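Local coordinates for flagellar basal body rod modification protein (Helicobacter pylori 26695, PDB 4ZZF), which is probably required for flagellar hook formation, perhaps as a scaffolding protein, and is represented here by a fragment that includes its Ig-like domain, at residues Q45-I57 with T76-I90. Residues are numbered along the deposited sequence; the frame is centred on the assembly and turned at random.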
loop_
_atom_site.group_PDB
_atom_site.type_symbol
_atom_site.label_atom_id
_atom_site.label_comp_id
_atom_site.label_asym_id
_atom_site.label_seq_id
_atom_site.Cartn_x
_atom_site.Cartn_y
_atom_site.Cartn_z
ATOM N N GLN A 45 0.337 8.028 33.103
ATOM C CA GLN A 45 -0.348 7.440 34.252
ATOM C C GLN A 45 -0.199 5.912 34.242
ATOM O O GLN A 45 -0.380 5.268 33.203
ATOM C CB GLN A 45 -1.839 7.809 34.275
ATOM C CG GLN A 45 -2.152 9.305 34.304
ATOM C CD GLN A 45 -1.951 9.989 32.936
ATOM O OE1 GLN A 45 -2.368 9.463 31.891
ATOM N NE2 GLN A 45 -1.309 11.160 32.945
ATOM N N ILE A 46 0.119 5.341 35.402
ATOM C CA ILE A 46 0.166 3.893 35.566
ATOM C C ILE A 46 -0.942 3.417 36.502
ATOM O O ILE A 46 -1.008 3.820 37.660
ATOM C CB ILE A 46 1.520 3.455 36.092
ATOM C CG1 ILE A 46 2.625 4.094 35.240
ATOM C CG2 ILE A 46 1.615 1.931 36.096
ATOM C CD1 ILE A 46 4.039 3.752 35.670
ATOM N N LEU A 47 -1.815 2.558 35.988
ATOM C CA LEU A 47 -2.991 2.112 36.721
ATOM C C LEU A 47 -2.885 0.614 37.007
ATOM O O LEU A 47 -2.258 -0.117 36.224
ATOM C CB LEU A 47 -4.269 2.395 35.924
ATOM C CG LEU A 47 -4.823 3.826 35.749
ATOM C CD1 LEU A 47 -3.775 4.807 35.327
ATOM C CD2 LEU A 47 -5.943 3.825 34.718
ATOM N N ASN A 48 -3.490 0.153 38.108
ATOM C CA ASN A 48 -3.508 -1.279 38.397
ATOM C C ASN A 48 -4.703 -1.930 37.713
ATOM O O ASN A 48 -5.456 -1.250 37.001
ATOM C CB ASN A 48 -3.509 -1.555 39.913
ATOM C CG ASN A 48 -4.824 -1.188 40.611
ATOM O OD1 ASN A 48 -5.877 -1.016 39.989
ATOM N ND2 ASN A 48 -4.760 -1.100 41.936
ATOM N N GLU A 49 -4.898 -3.229 37.948
ATOM C CA GLU A 49 -5.922 -3.978 37.226
ATOM C C GLU A 49 -7.334 -3.486 37.520
ATOM O O GLU A 49 -8.266 -3.780 36.774
ATOM C CB GLU A 49 -5.808 -5.476 37.528
ATOM C CG GLU A 49 -4.943 -6.230 36.497
ATOM C CD GLU A 49 -5.350 -5.950 35.033
ATOM O OE1 GLU A 49 -6.548 -6.120 34.693
ATOM O OE2 GLU A 49 -4.478 -5.544 34.223
ATOM N N ASN A 50 -7.490 -2.715 38.586
ATOM C CA ASN A 50 -8.799 -2.167 38.903
ATOM C C ASN A 50 -8.938 -0.712 38.452
ATOM O O ASN A 50 -9.854 -0.004 38.894
ATOM C CB ASN A 50 -9.074 -2.301 40.401
ATOM C CG ASN A 50 -9.215 -3.753 40.831
ATOM O OD1 ASN A 50 -10.287 -4.358 40.700
ATOM N ND2 ASN A 50 -8.124 -4.328 41.328
ATOM N N ASN A 51 -8.042 -0.290 37.555
ATOM C CA ASN A 51 -8.009 1.083 37.032
ATOM C C ASN A 51 -7.849 2.124 38.133
ATOM O O ASN A 51 -8.405 3.216 38.052
ATOM C CB ASN A 51 -9.263 1.383 36.210
ATOM C CG ASN A 51 -9.350 0.530 34.963
ATOM O OD1 ASN A 51 -8.338 0.243 34.325
ATOM N ND2 ASN A 51 -10.558 0.088 34.627
ATOM N N GLU A 52 -7.078 1.772 39.158
ATOM C CA GLU A 52 -6.735 2.699 40.225
ATOM C C GLU A 52 -5.336 3.228 39.975
ATOM O O GLU A 52 -4.405 2.450 39.734
ATOM C CB GLU A 52 -6.822 2.016 41.595
ATOM C CG GLU A 52 -8.190 1.412 41.881
ATOM C CD GLU A 52 -8.237 0.620 43.187
ATOM O OE1 GLU A 52 -7.198 0.031 43.575
ATOM O OE2 GLU A 52 -9.322 0.587 43.818
ATOM N N LEU A 53 -5.202 4.550 40.017
ATOM C CA LEU A 53 -3.939 5.209 39.741
ATOM C C LEU A 53 -2.868 4.828 40.752
ATOM O O LEU A 53 -3.027 5.027 41.945
ATOM C CB LEU A 53 -4.127 6.722 39.737
ATOM C CG LEU A 53 -2.897 7.557 39.381
ATOM C CD1 LEU A 53 -2.487 7.244 37.975
ATOM C CD2 LEU A 53 -3.202 9.040 39.531
ATOM N N VAL A 54 -1.763 4.296 40.264
ATOM C CA VAL A 54 -0.677 3.885 41.136
ATOM C C VAL A 54 0.531 4.833 41.060
ATOM O O VAL A 54 1.190 5.109 42.066
ATOM C CB VAL A 54 -0.269 2.436 40.798
ATOM C CG1 VAL A 54 1.214 2.197 41.023
ATOM C CG2 VAL A 54 -1.112 1.479 41.609
ATOM N N LYS A 55 0.805 5.354 39.872
ATOM C CA LYS A 55 1.996 6.171 39.653
ATOM C C LYS A 55 1.758 7.190 38.545
ATOM O O LYS A 55 1.028 6.917 37.585
ATOM C CB LYS A 55 3.191 5.283 39.302
ATOM C CG LYS A 55 4.516 6.006 39.148
ATOM C CD LYS A 55 4.983 6.536 40.491
ATOM C CE LYS A 55 6.503 6.537 40.597
ATOM N NZ LYS A 55 6.955 6.656 42.021
ATOM N N THR A 56 2.371 8.363 38.689
ATOM C CA THR A 56 2.345 9.378 37.653
ATOM C C THR A 56 3.773 9.765 37.362
ATOM O O THR A 56 4.553 10.029 38.280
ATOM C CB THR A 56 1.524 10.628 38.060
ATOM O OG1 THR A 56 0.163 10.255 38.263
ATOM C CG2 THR A 56 1.560 11.669 36.963
ATOM N N ILE A 57 4.119 9.763 36.082
ATOM C CA ILE A 57 5.428 10.186 35.632
ATOM C C ILE A 57 5.279 11.399 34.722
ATOM O O ILE A 57 4.651 11.301 33.664
ATOM C CB ILE A 57 6.141 9.062 34.876
ATOM C CG1 ILE A 57 6.170 7.789 35.724
ATOM C CG2 ILE A 57 7.540 9.481 34.456
ATOM C CD1 ILE A 57 6.838 6.645 35.024
ATOM N N THR A 76 7.336 1.493 41.978
ATOM C CA THR A 76 6.847 2.146 43.196
ATOM C C THR A 76 5.614 3.004 42.930
ATOM O O THR A 76 5.414 3.521 41.822
ATOM C CB THR A 76 7.933 3.030 43.854
ATOM O OG1 THR A 76 8.258 4.128 42.989
ATOM C CG2 THR A 76 9.196 2.212 44.150
ATOM N N ASN A 77 4.773 3.136 43.950
ATOM C CA ASN A 77 3.675 4.087 43.888
ATOM C C ASN A 77 4.169 5.486 44.261
ATOM O O ASN A 77 5.383 5.736 44.350
ATOM C CB ASN A 77 2.503 3.657 44.780
ATOM C CG ASN A 77 2.882 3.525 46.254
ATOM O OD1 ASN A 77 3.904 4.042 46.709
ATOM N ND2 ASN A 77 2.033 2.832 47.009
ATOM N N GLU A 78 3.228 6.400 44.466
ATOM C CA GLU A 78 3.598 7.798 44.587
ATOM C C GLU A 78 4.328 8.087 45.902
ATOM O O GLU A 78 4.979 9.123 46.029
ATOM C CB GLU A 78 2.364 8.689 44.437
ATOM C CG GLU A 78 2.668 9.986 43.683
ATOM C CD GLU A 78 3.432 9.764 42.370
ATOM O OE1 GLU A 78 2.809 9.295 41.393
ATOM O OE2 GLU A 78 4.649 10.069 42.313
ATOM N N LYS A 79 4.242 7.169 46.866
ATOM C CA LYS A 79 4.998 7.306 48.116
ATOM C C LYS A 79 6.426 6.798 47.959
ATOM O O LYS A 79 7.364 7.314 48.574
ATOM C CB LYS A 79 4.313 6.558 49.261
ATOM C CG LYS A 79 3.005 7.175 49.716
ATOM C CD LYS A 79 1.843 6.210 49.533
ATOM C CE LYS A 79 0.572 6.747 50.189
ATOM N NZ LYS A 79 -0.523 5.728 50.229
ATOM N N GLY A 80 6.583 5.778 47.127
ATOM C CA GLY A 80 7.876 5.162 46.914
ATOM C C GLY A 80 7.848 3.714 47.357
ATOM O O GLY A 80 8.886 3.061 47.396
ATOM N N GLU A 81 6.653 3.221 47.685
ATOM C CA GLU A 81 6.430 1.831 48.102
ATOM C C GLU A 81 6.282 0.901 46.892
ATOM O O GLU A 81 5.504 1.199 45.989
ATOM C CB GLU A 81 5.166 1.742 48.953
ATOM C CG GLU A 81 4.815 3.041 49.662
ATOM C CD GLU A 81 3.640 2.889 50.621
ATOM O OE1 GLU A 81 2.780 2.011 50.366
ATOM O OE2 GLU A 81 3.572 3.654 51.614
ATOM N N LYS A 82 6.996 -0.224 46.866
ATOM C CA LYS A 82 6.853 -1.155 45.747
ATOM C C LYS A 82 5.495 -1.844 45.771
ATOM O O LYS A 82 5.118 -2.462 46.764
ATOM C CB LYS A 82 7.982 -2.190 45.738
ATOM C CG LYS A 82 9.323 -1.589 45.313
ATOM C CD LYS A 82 10.176 -2.574 44.527
ATOM C CE LYS A 82 11.433 -1.889 43.993
ATOM N NZ LYS A 82 12.284 -2.800 43.166
ATOM N N VAL A 83 4.774 -1.723 44.657
ATOM C CA VAL A 83 3.390 -2.181 44.534
ATOM C C VAL A 83 3.282 -3.685 44.266
ATOM O O VAL A 83 4.269 -4.317 43.879
ATOM C CB VAL A 83 2.690 -1.424 43.411
ATOM C CG1 VAL A 83 2.730 0.083 43.695
ATOM C CG2 VAL A 83 3.358 -1.757 42.076
ATOM N N PRO A 84 2.085 -4.270 44.479
ATOM C CA PRO A 84 1.931 -5.711 44.214
ATOM C C PRO A 84 2.258 -6.098 42.770
ATOM O O PRO A 84 2.039 -5.311 41.847
ATOM C CB PRO A 84 0.450 -5.986 44.531
ATOM C CG PRO A 84 -0.193 -4.647 44.668
ATOM C CD PRO A 84 0.881 -3.702 45.103
ATOM N N LYS A 85 2.807 -7.295 42.590
ATOM C CA LYS A 85 3.134 -7.771 41.259
ATOM C C LYS A 85 1.847 -7.909 40.463
ATOM O O LYS A 85 0.770 -8.080 41.032
ATOM C CB LYS A 85 3.890 -9.106 41.308
ATOM C CG LYS A 85 3.058 -10.312 41.741
ATOM C CD LYS A 85 3.927 -11.576 41.901
ATOM C CE LYS A 85 3.960 -12.425 40.631
ATOM N NZ LYS A 85 4.697 -13.730 40.807
ATOM N N GLY A 86 1.959 -7.821 39.143
ATOM C CA GLY A 86 0.804 -7.995 38.287
ATOM C C GLY A 86 0.848 -7.147 37.041
ATOM O O GLY A 86 1.896 -6.588 36.692
ATOM N N ASN A 87 -0.294 -7.074 36.365
ATOM C CA ASN A 87 -0.419 -6.266 35.167
ATOM C C ASN A 87 -0.809 -4.827 35.466
ATOM O O ASN A 87 -1.817 -4.563 36.120
ATOM C CB ASN A 87 -1.450 -6.854 34.211
ATOM C CG ASN A 87 -0.886 -7.069 32.822
ATOM O OD1 ASN A 87 0.270 -7.467 32.672
ATOM N ND2 ASN A 87 -1.655 -6.678 31.796
ATOM N N TYR A 88 -0.004 -3.903 34.965
ATOM C CA TYR A 88 -0.303 -2.481 35.076
ATOM C C TYR A 88 -0.569 -1.830 33.721
ATOM O O TYR A 88 0.227 -1.958 32.784
ATOM C CB TYR A 88 0.843 -1.786 35.793
ATOM C CG TYR A 88 0.831 -2.120 37.253
ATOM C CD1 TYR A 88 1.390 -3.309 37.722
ATOM C CD2 TYR A 88 0.224 -1.272 38.163
ATOM C CE1 TYR A 88 1.366 -3.626 39.069
ATOM C CE2 TYR A 88 0.189 -1.574 39.508
ATOM C CZ TYR A 88 0.761 -2.749 39.959
ATOM O OH TYR A 88 0.711 -3.034 41.302
ATOM N N LYS A 89 -1.703 -1.146 33.625
ATOM C CA LYS A 89 -2.052 -0.353 32.443
ATOM C C LYS A 89 -1.287 0.965 32.423
ATOM O O LYS A 89 -1.288 1.714 33.406
ATOM C CB LYS A 89 -3.558 -0.066 32.403
ATOM C CG LYS A 89 -4.422 -1.302 32.456
ATOM C CD LYS A 89 -5.890 -0.945 32.617
ATOM C CE LYS A 89 -6.752 -2.195 32.797
ATOM N NZ LYS A 89 -8.218 -1.891 32.789
ATOM N N ILE A 90 -0.643 1.252 31.300
ATOM C CA ILE A 90 0.126 2.477 31.160
ATOM C C ILE A 90 -0.442 3.333 30.028
ATOM O O ILE A 90 -0.609 2.851 28.897
ATOM C CB ILE A 90 1.610 2.182 30.901
ATOM C CG1 ILE A 90 2.178 1.332 32.043
ATOM C CG2 ILE A 90 2.386 3.479 30.760
ATOM C CD1 ILE A 90 3.627 0.955 31.869
HETATM O O HOH W 1 -2.412 -4.795 38.993
HETATM O O HOH W 2 0.381 9.437 41.466
#
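The ammonium of Lys55 is gripped from two residues of the facing loop: NZ lies 3.0 Å from Thr76 OG1 and donates also to Asn77 O, which it meets from well above the carbonyl plane. With CG anti to the backbone N (chi1 -176°) and bends further out, the lysine chain runs beside Thr76, whose hydroxyl is bonded to Asp74 as well. Glu78 crosses this chain at about a right angle, and its OE1 takes the backbone N of Thr56 at 2.9 Å, nearly along the C-O axis. The other oxygen, Glu78 OE2, stays 4.1 Å from Lys55 NZ, beyond a salt bridge, though its charge would probably still favour the ammonium.

A classic beta bulge interrupts the hairpin: Val54 and Lys55 both face Ile46, whose O accepts both their N-H groups. Val54 also meets the loop, its CG1 tip to tip with Val83 CG1 at 3.7 Å, while CG2 lies at the edge of the Tyr88 ring, 3.9 Å from CE2. The far end of that ring is fixed by a bond from OH to Pro84 O (2.7 Å), in the carbonyl plane and on a lone pair.

Farther along, the strands pair antiparallel, Leu47 N giving Lys89 O a nearly straight bond of 2.8 Å. The extended Lys89 chain then reaches the type I turn 48–51, where NZ donates to Asn51 OD1 (2.6 Å).

Within the Ig-like domain, strand 43-47 lies between its hairpin partner 53-58 and strand 86-94, antiparallel to both; strand 86-94 also pairs antiparallel with strands 16-19 and 104-107, while Trp73 of strand 67-73 packs against Ile46, Val54, Val83 and, edge-to-face, Tyr88.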